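Local coordinates for protein digeranylgeranylglycerophospholipid reductase (PDB 4OPC) that reduces the double bonds of geranylgeranyl chains in archaeal membrane lipids, using bound FAD, to give saturated phytanyl lipids, at residues R188-T193 with K224-V229; T272-Y277 with R439-V444; A22-R27 with L60-P65. All blocks are in the same frame, centred on the assembly; numbering follows the deposited sequence. Where two conformers were deposited one is given.

Interaction 1: R188-T193 with K224-V229; sequences REVLLT and KNKVNV
Asn228 ND2 lies at the edge of the Arg188 guanidinium, in its plane, 3.6 Å from Arg188 NE; the amide itself is turned 50° against it. Val264 and Trp218 also touch the arginine side chain, whose CD packs on the amide ND2 at 3.5 Å. Asn228 CG sits anti to its own N (chi1 -179°), which lays the amide beside Arg188 and Val190 CG2. The amide is spoken for on both ends, ND2 giving to Cys48 O and OD1 taking from Trp218 NE1. A leucine here would probably leave Cys48 O and the Trp218 indole N-H without these partners. On the sheet face that carries Leu191 and Val229, Leu191 CD1 meets Val229 CG1 at 3.7 Å. Thr193 CG2 crosses Val227 CG1 nearly at right angles. Glu189-Val229 and Leu191-Val227 are hydrogen-bonded pairs, linked by four nearly straight N-H...O bonds. Beyond them Thr193 N still reaches Asn225 O, but from 56° above the carbonyl plane, where the ladder gives way to the loop before strand 226-234. This is an antiparallel pair inside the large mixed sheet of the geranylgeranyl reductase catalytic domain, with the side chain of Arg188 about 4 Å from the bound dihydroflavin-adenine dinucleotide.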
# COMPACT_ATOMS: atom_id res chain seq x y z
N ARG A 188 -4.87 14.68 3.31
CA ARG A 188 -3.69 15.49 3.60
C ARG A 188 -3.71 16.82 2.87
O ARG A 188 -4.36 16.98 1.82
CB ARG A 188 -2.41 14.73 3.24
CG ARG A 188 -2.18 14.47 1.74
CD ARG A 188 -1.46 15.65 1.04
NE ARG A 188 -1.13 15.41 -0.36
CZ ARG A 188 -1.99 15.53 -1.36
NH1 ARG A 188 -3.25 15.86 -1.12
NH2 ARG A 188 -1.59 15.31 -2.61
N GLU A 189 -2.94 17.77 3.41
CA GLU A 189 -2.64 19.02 2.73
C GLU A 189 -1.14 19.24 2.71
O GLU A 189 -0.41 18.72 3.55
CB GLU A 189 -3.35 20.20 3.41
CG GLU A 189 -4.84 19.98 3.55
CD GLU A 189 -5.59 21.13 4.16
OE1 GLU A 189 -4.96 21.97 4.85
OE2 GLU A 189 -6.82 21.19 3.96
N VAL A 190 -0.65 19.98 1.72
CA VAL A 190 0.72 20.46 1.76
C VAL A 190 0.68 21.96 1.99
O VAL A 190 0.03 22.69 1.24
CB VAL A 190 1.50 20.10 0.48
CG1 VAL A 190 2.85 20.80 0.48
CG2 VAL A 190 1.68 18.60 0.38
N LEU A 191 1.37 22.41 3.04
CA LEU A 191 1.35 23.81 3.44
C LEU A 191 2.76 24.34 3.70
O LEU A 191 3.65 23.59 4.07
CB LEU A 191 0.53 23.96 4.73
CG LEU A 191 -0.95 23.61 4.63
CD1 LEU A 191 -1.36 22.76 5.81
CD2 LEU A 191 -1.79 24.87 4.56
N LEU A 192 2.94 25.64 3.50
CA LEU A 192 4.15 26.32 3.94
C LEU A 192 4.07 26.58 5.44
O LEU A 192 2.98 26.68 6.00
CB LEU A 192 4.31 27.65 3.19
CG LEU A 192 4.34 27.54 1.67
CD1 LEU A 192 4.62 28.89 1.01
CD2 LEU A 192 5.37 26.51 1.24
N THR A 193 5.23 26.66 6.09
CA THR A 193 5.28 26.92 7.53
C THR A 193 5.88 28.29 7.84
O THR A 193 6.65 28.83 7.05
CB THR A 193 6.10 25.85 8.28
OG1 THR A 193 7.47 25.93 7.88
CG2 THR A 193 5.56 24.46 7.97
N LYS A 224 12.52 22.74 4.56
CA LYS A 224 12.70 23.42 5.83
C LYS A 224 11.45 24.20 6.23
O LYS A 224 11.27 24.54 7.40
CB LYS A 224 13.90 24.37 5.75
CG LYS A 224 15.24 23.68 5.58
CD LYS A 224 15.84 23.32 6.93
CE LYS A 224 16.04 24.57 7.78
NZ LYS A 224 16.37 24.23 9.19
N ASN A 225 10.60 24.50 5.25
CA ASN A 225 9.44 25.36 5.47
C ASN A 225 8.21 24.88 4.70
O ASN A 225 7.35 25.68 4.34
CB ASN A 225 9.75 26.81 5.09
CG ASN A 225 10.68 27.49 6.09
OD1 ASN A 225 10.23 28.05 7.09
ND2 ASN A 225 11.98 27.44 5.81
N LYS A 226 8.12 23.58 4.47
CA LYS A 226 7.00 23.02 3.73
C LYS A 226 6.71 21.63 4.26
O LYS A 226 7.63 20.85 4.50
CB LYS A 226 7.31 22.97 2.23
CG LYS A 226 6.17 22.39 1.38
CD LYS A 226 6.33 22.68 -0.11
CE LYS A 226 7.67 22.21 -0.65
NZ LYS A 226 7.85 22.60 -2.09
N VAL A 227 5.43 21.31 4.46
CA VAL A 227 5.07 20.06 5.10
C VAL A 227 3.82 19.44 4.50
O VAL A 227 2.88 20.14 4.13
CB VAL A 227 4.91 20.25 6.65
CG1 VAL A 227 3.76 21.20 6.98
CG2 VAL A 227 4.72 18.91 7.35
N ASN A 228 3.84 18.11 4.40
CA ASN A 228 2.68 17.30 4.06
C ASN A 228 2.10 16.81 5.40
O ASN A 228 2.73 16.02 6.11
CB ASN A 228 3.13 16.15 3.13
CG ASN A 228 1.99 15.23 2.69
OD1 ASN A 228 1.18 14.78 3.50
ND2 ASN A 228 1.96 14.93 1.39
N VAL A 229 0.92 17.33 5.75
CA VAL A 229 0.30 17.02 7.04
C VAL A 229 -1.06 16.38 6.80
O VAL A 229 -1.82 16.82 5.95
CB VAL A 229 0.21 18.28 7.96
CG1 VAL A 229 -0.39 19.46 7.21
CG2 VAL A 229 -0.59 17.97 9.21

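Interaction 2: T272-Y277 with R439-V444; sequences TRRPLY and REVDNV
Tyr277 runs alongside Val441, the two side chains passing in opposite directions, so that Val441 CG1 lies at the ring edge, 3.8 Å from Tyr277 CE1. Tyr277 CG is anti to the carbonyl carbon (chi1 -78°), which directs the ring toward the helix. Past the valine the phenol hydroxyl meets the next residue: Tyr277 OH donates to Asp442 OD1 at 2.6 Å, approaching from above the carboxylate plane, with ring and carboxylate turned 74° apart. This bond joins the loop after strand 261-271 to helix 434-452. The same oxygen is gripped from its own loop by Arg274, side-on with two nitrogens, NE at 2.9 Å and NH2 at 3.3 Å from Tyr277 OH, which lies nearly in the guanidinium plane. A water gives a hydrogen bond to Asp442 OD1 at 2.6 Å and takes a weak one from Arg274 NH2. Arg273 CZ lies over the centre of one face of the Arg274 guanidinium, 3.9 Å above its plane, while Asp349 forms a salt bridge with Arg274 NH1. Arg274 NH2 and Asp442 OD1 stay 4.3 Å apart, and the phenol bridges them: accepting from the cation and donating to the anion, its O-H is likely to be polarised.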
# COMPACT_ATOMS: atom_id res chain seq x y z
N THR A 272 -5.70 -1.67 4.10
CA THR A 272 -4.80 -1.96 5.21
C THR A 272 -4.89 -3.42 5.62
O THR A 272 -5.18 -3.73 6.76
CB THR A 272 -5.13 -1.10 6.45
OG1 THR A 272 -6.46 -1.39 6.89
CG2 THR A 272 -5.02 0.40 6.14
N ARG A 273 -4.63 -4.33 4.70
CA ARG A 273 -4.78 -5.76 4.96
C ARG A 273 -3.78 -6.58 4.17
O ARG A 273 -3.01 -6.04 3.35
CB ARG A 273 -6.20 -6.21 4.60
CG ARG A 273 -6.65 -5.81 3.21
CD ARG A 273 -7.77 -6.75 2.72
NE ARG A 273 -7.20 -8.00 2.20
CZ ARG A 273 -7.92 -8.97 1.65
NH1 ARG A 273 -7.32 -10.04 1.12
NH2 ARG A 273 -9.25 -8.88 1.61
N ARG A 274 -3.79 -7.89 4.41
CA ARG A 274 -3.06 -8.86 3.60
C ARG A 274 -3.42 -8.67 2.12
O ARG A 274 -4.48 -8.12 1.79
CB ARG A 274 -3.43 -10.27 4.06
CG ARG A 274 -4.90 -10.59 3.85
CD ARG A 274 -5.45 -11.53 4.92
NE ARG A 274 -6.87 -11.77 4.68
CZ ARG A 274 -7.85 -10.94 5.03
NH1 ARG A 274 -7.58 -9.80 5.65
NH2 ARG A 274 -9.11 -11.26 4.76
N PRO A 275 -2.55 -9.11 1.20
CA PRO A 275 -2.88 -8.88 -0.22
C PRO A 275 -4.07 -9.73 -0.68
O PRO A 275 -4.56 -10.59 0.05
CB PRO A 275 -1.60 -9.29 -0.96
CG PRO A 275 -0.84 -10.15 0.00
CD PRO A 275 -1.23 -9.75 1.39
N LEU A 276 -4.53 -9.47 -1.91
CA LEU A 276 -5.50 -10.36 -2.54
C LEU A 276 -5.01 -11.79 -2.40
O LEU A 276 -3.84 -12.06 -2.64
CB LEU A 276 -5.56 -10.05 -4.04
CG LEU A 276 -6.56 -9.10 -4.69
CD1 LEU A 276 -6.54 -9.35 -6.20
CD2 LEU A 276 -7.96 -9.23 -4.13
N TYR A 277 -5.91 -12.70 -2.02
CA TYR A 277 -5.51 -14.09 -1.80
C TYR A 277 -4.79 -14.69 -3.01
O TYR A 277 -3.81 -15.41 -2.85
CB TYR A 277 -6.71 -14.94 -1.41
CG TYR A 277 -7.11 -14.77 0.04
CD1 TYR A 277 -6.17 -14.91 1.05
CD2 TYR A 277 -8.41 -14.46 0.39
CE1 TYR A 277 -6.54 -14.77 2.38
CE2 TYR A 277 -8.78 -14.31 1.72
CZ TYR A 277 -7.83 -14.46 2.70
OH TYR A 277 -8.18 -14.32 4.03
N ARG A 439 -9.22 -20.82 3.29
CA ARG A 439 -10.09 -21.11 4.42
C ARG A 439 -9.29 -21.20 5.72
O ARG A 439 -9.75 -20.76 6.77
CB ARG A 439 -10.93 -22.36 4.16
CG ARG A 439 -11.95 -22.18 3.03
CD ARG A 439 -12.90 -23.36 2.89
NE ARG A 439 -12.25 -24.53 2.30
CZ ARG A 439 -12.17 -24.77 0.99
NH1 ARG A 439 -12.69 -23.91 0.13
NH2 ARG A 439 -11.56 -25.86 0.55
N GLU A 440 -8.08 -21.75 5.64
CA GLU A 440 -7.20 -21.77 6.81
C GLU A 440 -6.87 -20.36 7.28
O GLU A 440 -6.88 -20.08 8.48
CB GLU A 440 -5.90 -22.51 6.51
CG GLU A 440 -6.02 -24.01 6.36
CD GLU A 440 -4.66 -24.66 6.25
OE1 GLU A 440 -4.18 -24.86 5.11
OE2 GLU A 440 -4.05 -24.96 7.30
N VAL A 441 -6.56 -19.47 6.34
CA VAL A 441 -6.20 -18.10 6.70
C VAL A 441 -7.40 -17.39 7.30
O VAL A 441 -7.29 -16.73 8.34
CB VAL A 441 -5.68 -17.32 5.47
CG1 VAL A 441 -5.43 -15.86 5.86
CG2 VAL A 441 -4.41 -17.96 4.93
N ASP A 442 -8.56 -17.53 6.65
CA ASP A 442 -9.80 -16.94 7.15
C ASP A 442 -10.09 -17.41 8.57
O ASP A 442 -10.50 -16.62 9.41
CB ASP A 442 -10.98 -17.27 6.23
CG ASP A 442 -10.96 -16.45 4.94
OD1 ASP A 442 -10.35 -15.36 4.93
OD2 ASP A 442 -11.58 -16.89 3.95
N ASN A 443 -9.88 -18.70 8.83
CA ASN A 443 -10.11 -19.22 10.18
C ASN A 443 -9.19 -18.58 11.23
O ASN A 443 -9.64 -18.25 12.33
CB ASN A 443 -10.01 -20.75 10.22
CG ASN A 443 -11.17 -21.42 9.51
OD1 ASN A 443 -12.19 -20.80 9.23
ND2 ASN A 443 -11.01 -22.71 9.21
N VAL A 444 -7.92 -18.40 10.88
CA VAL A 444 -6.99 -17.74 11.79
C VAL A 444 -7.47 -16.33 12.11
O VAL A 444 -7.47 -15.91 13.27
CB VAL A 444 -5.56 -17.69 11.19
CG1 VAL A 444 -4.66 -16.77 12.01
CG2 VAL A 444 -4.97 -19.09 11.10
O HOH W 1 -11.38 -13.20 3.97

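Interaction 3: A22-R27 with L60-P65; sequences AYQLSR and LGMPYP
The last turn of helix 16-25 faces the loop that leaves helix 54-60, with Tyr23 and Met62 the closest pair of CA atoms at 8.0 Å, too far for backbone bonding; Gly61, with positive phi, is the first residue to leave helix 54-60. Tyr23 and Gln24 carry the contact from the first side. Pro63 lies over one face of the Tyr23 ring in a CH-pi contact, its CD 3.9 Å from the ring centroid, 22° off the normal and displaced toward the rim, while its CG meets Tyr23 CZ at 3.6 Å. The CG of Tyr23 is anti to the backbone N (chi1 -172°), a setting that swings the ring out to the proline. Met62 SD stands obliquely to the same ring, 5.0 Å from its centroid, a Met-aromatic contact; SD is also 4.1 Å from Gln24 NE2. The glutamine chain bends at its second torsion and carries the amide across to the end of helix 54-60, where Gln24 NE2 donates to Leu60 O at 2.9 Å. The bond is nearly straight, 166° at the hydrogen, and the acceptor lies in the amide plane. Val106 and Glu109 of helix 99-112 also touch Tyr23, and Tyr102 of that helix binds Pro63 O and packs on Met62. One directional bond thus holds a carbonyl at the end of the helix carrying the lipid-binding His56, while the ring, proline and sulfur add softer dispersion contacts, joining this helix end to the first helix of the FAD-binding Rossmann-type fold.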
# COMPACT_ATOMS: atom_id res chain seq x y z
N ALA A 22 5.34 -1.28 -16.12
CA ALA A 22 5.73 -0.83 -17.45
C ALA A 22 7.25 -0.71 -17.55
O ALA A 22 7.87 -1.18 -18.51
CB ALA A 22 5.08 0.51 -17.77
N TYR A 23 7.87 -0.08 -16.54
CA TYR A 23 9.30 0.12 -16.57
C TYR A 23 10.05 -1.21 -16.55
O TYR A 23 10.97 -1.44 -17.34
CB TYR A 23 9.74 1.00 -15.39
CG TYR A 23 11.18 1.40 -15.47
CD1 TYR A 23 11.59 2.47 -16.26
CD2 TYR A 23 12.15 0.71 -14.77
CE1 TYR A 23 12.92 2.84 -16.34
CE2 TYR A 23 13.49 1.07 -14.84
CZ TYR A 23 13.86 2.13 -15.63
OH TYR A 23 15.19 2.50 -15.70
N GLN A 24 9.62 -2.12 -15.67
CA GLN A 24 10.28 -3.41 -15.53
C GLN A 24 10.10 -4.32 -16.75
O GLN A 24 10.91 -5.22 -16.96
CB GLN A 24 9.80 -4.12 -14.25
CG GLN A 24 10.07 -3.34 -12.96
CD GLN A 24 11.50 -3.45 -12.48
OE1 GLN A 24 12.40 -3.85 -13.22
NE2 GLN A 24 11.72 -3.10 -11.22
N LEU A 25 9.04 -4.11 -17.53
CA LEU A 25 8.81 -4.91 -18.74
C LEU A 25 9.45 -4.32 -19.98
O LEU A 25 9.48 -4.97 -21.03
CB LEU A 25 7.32 -5.09 -18.99
CG LEU A 25 6.61 -6.10 -18.09
CD1 LEU A 25 5.11 -5.91 -18.19
CD2 LEU A 25 7.02 -7.52 -18.45
N SER A 26 9.99 -3.11 -19.87
CA SER A 26 10.48 -2.39 -21.04
C SER A 26 11.85 -2.89 -21.52
O SER A 26 12.54 -3.64 -20.83
CB SER A 26 10.52 -0.88 -20.75
OG SER A 26 11.55 -0.55 -19.84
N ARG A 27 12.23 -2.47 -22.73
CA ARG A 27 13.47 -2.90 -23.38
C ARG A 27 13.57 -4.41 -23.59
O ARG A 27 14.66 -4.95 -23.67
CB ARG A 27 14.71 -2.40 -22.63
CG ARG A 27 15.03 -0.96 -22.88
CD ARG A 27 16.49 -0.63 -22.63
NE ARG A 27 16.73 0.77 -22.96
CZ ARG A 27 17.75 1.49 -22.53
NH1 ARG A 27 18.69 0.96 -21.76
NH2 ARG A 27 17.86 2.77 -22.90
N LEU A 60 15.00 -2.84 -6.25
CA LEU A 60 14.20 -3.13 -7.43
C LEU A 60 14.78 -2.58 -8.72
O LEU A 60 14.30 -2.90 -9.81
CB LEU A 60 12.79 -2.58 -7.26
CG LEU A 60 12.02 -3.12 -6.06
CD1 LEU A 60 10.74 -2.35 -5.88
CD2 LEU A 60 11.75 -4.62 -6.21
N GLY A 61 15.79 -1.73 -8.59
CA GLY A 61 16.39 -1.11 -9.75
C GLY A 61 15.45 -0.12 -10.39
O GLY A 61 15.46 0.06 -11.61
N MET A 62 14.62 0.52 -9.58
CA MET A 62 13.78 1.60 -10.07
C MET A 62 14.60 2.89 -10.08
O MET A 62 15.44 3.09 -9.20
CB MET A 62 12.53 1.76 -9.21
CG MET A 62 11.49 0.68 -9.44
SD MET A 62 10.62 0.81 -11.02
CE MET A 62 9.65 2.30 -10.75
N PRO A 63 14.35 3.74 -11.08
CA PRO A 63 15.05 5.02 -11.23
C PRO A 63 15.07 5.80 -9.93
O PRO A 63 14.06 5.94 -9.24
CB PRO A 63 14.21 5.75 -12.28
CG PRO A 63 13.66 4.67 -13.11
CD PRO A 63 13.38 3.53 -12.16
N TYR A 64 16.24 6.32 -9.60
CA TYR A 64 16.42 7.12 -8.41
C TYR A 64 15.79 8.50 -8.62
O TYR A 64 16.02 9.14 -9.64
CB TYR A 64 17.92 7.28 -8.17
CG TYR A 64 18.34 7.30 -6.73
CD1 TYR A 64 18.07 6.24 -5.89
CD2 TYR A 64 19.06 8.37 -6.23
CE1 TYR A 64 18.48 6.26 -4.57
CE2 TYR A 64 19.46 8.40 -4.93
CZ TYR A 64 19.18 7.35 -4.10
OH TYR A 64 19.60 7.41 -2.80
N PRO A 65 14.99 8.96 -7.64
CA PRO A 65 14.38 10.30 -7.68
C PRO A 65 15.46 11.38 -7.72
O PRO A 65 16.46 11.26 -7.01
CB PRO A 65 13.64 10.37 -6.34
CG PRO A 65 13.44 8.95 -5.93
CD PRO A 65 14.62 8.22 -6.43

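From the N terminus the chain closes interaction 3 first, bringing residues 60-65 back onto helix 16-25 after a loop of 32 residues. Interaction 1 follows, joining strands 183-193 and 226-234 across 30 intervening residues. Interaction 2 comes last and spans the most chain: 161 residues, mostly helical, separate its segments. The three loops run in series, neither nested nor crossed. Interaction 3 ties the first helix of the Rossmann-type fold to the loop after helix 54-60, interaction 1 lies within the sheet of the catalytic domain, and interaction 2 ties the loop after strand 261-271 to the C-terminal helix. Interactions 1 and 2 lie on opposite sides of the chain's centre, their own centres about 37 Å apart.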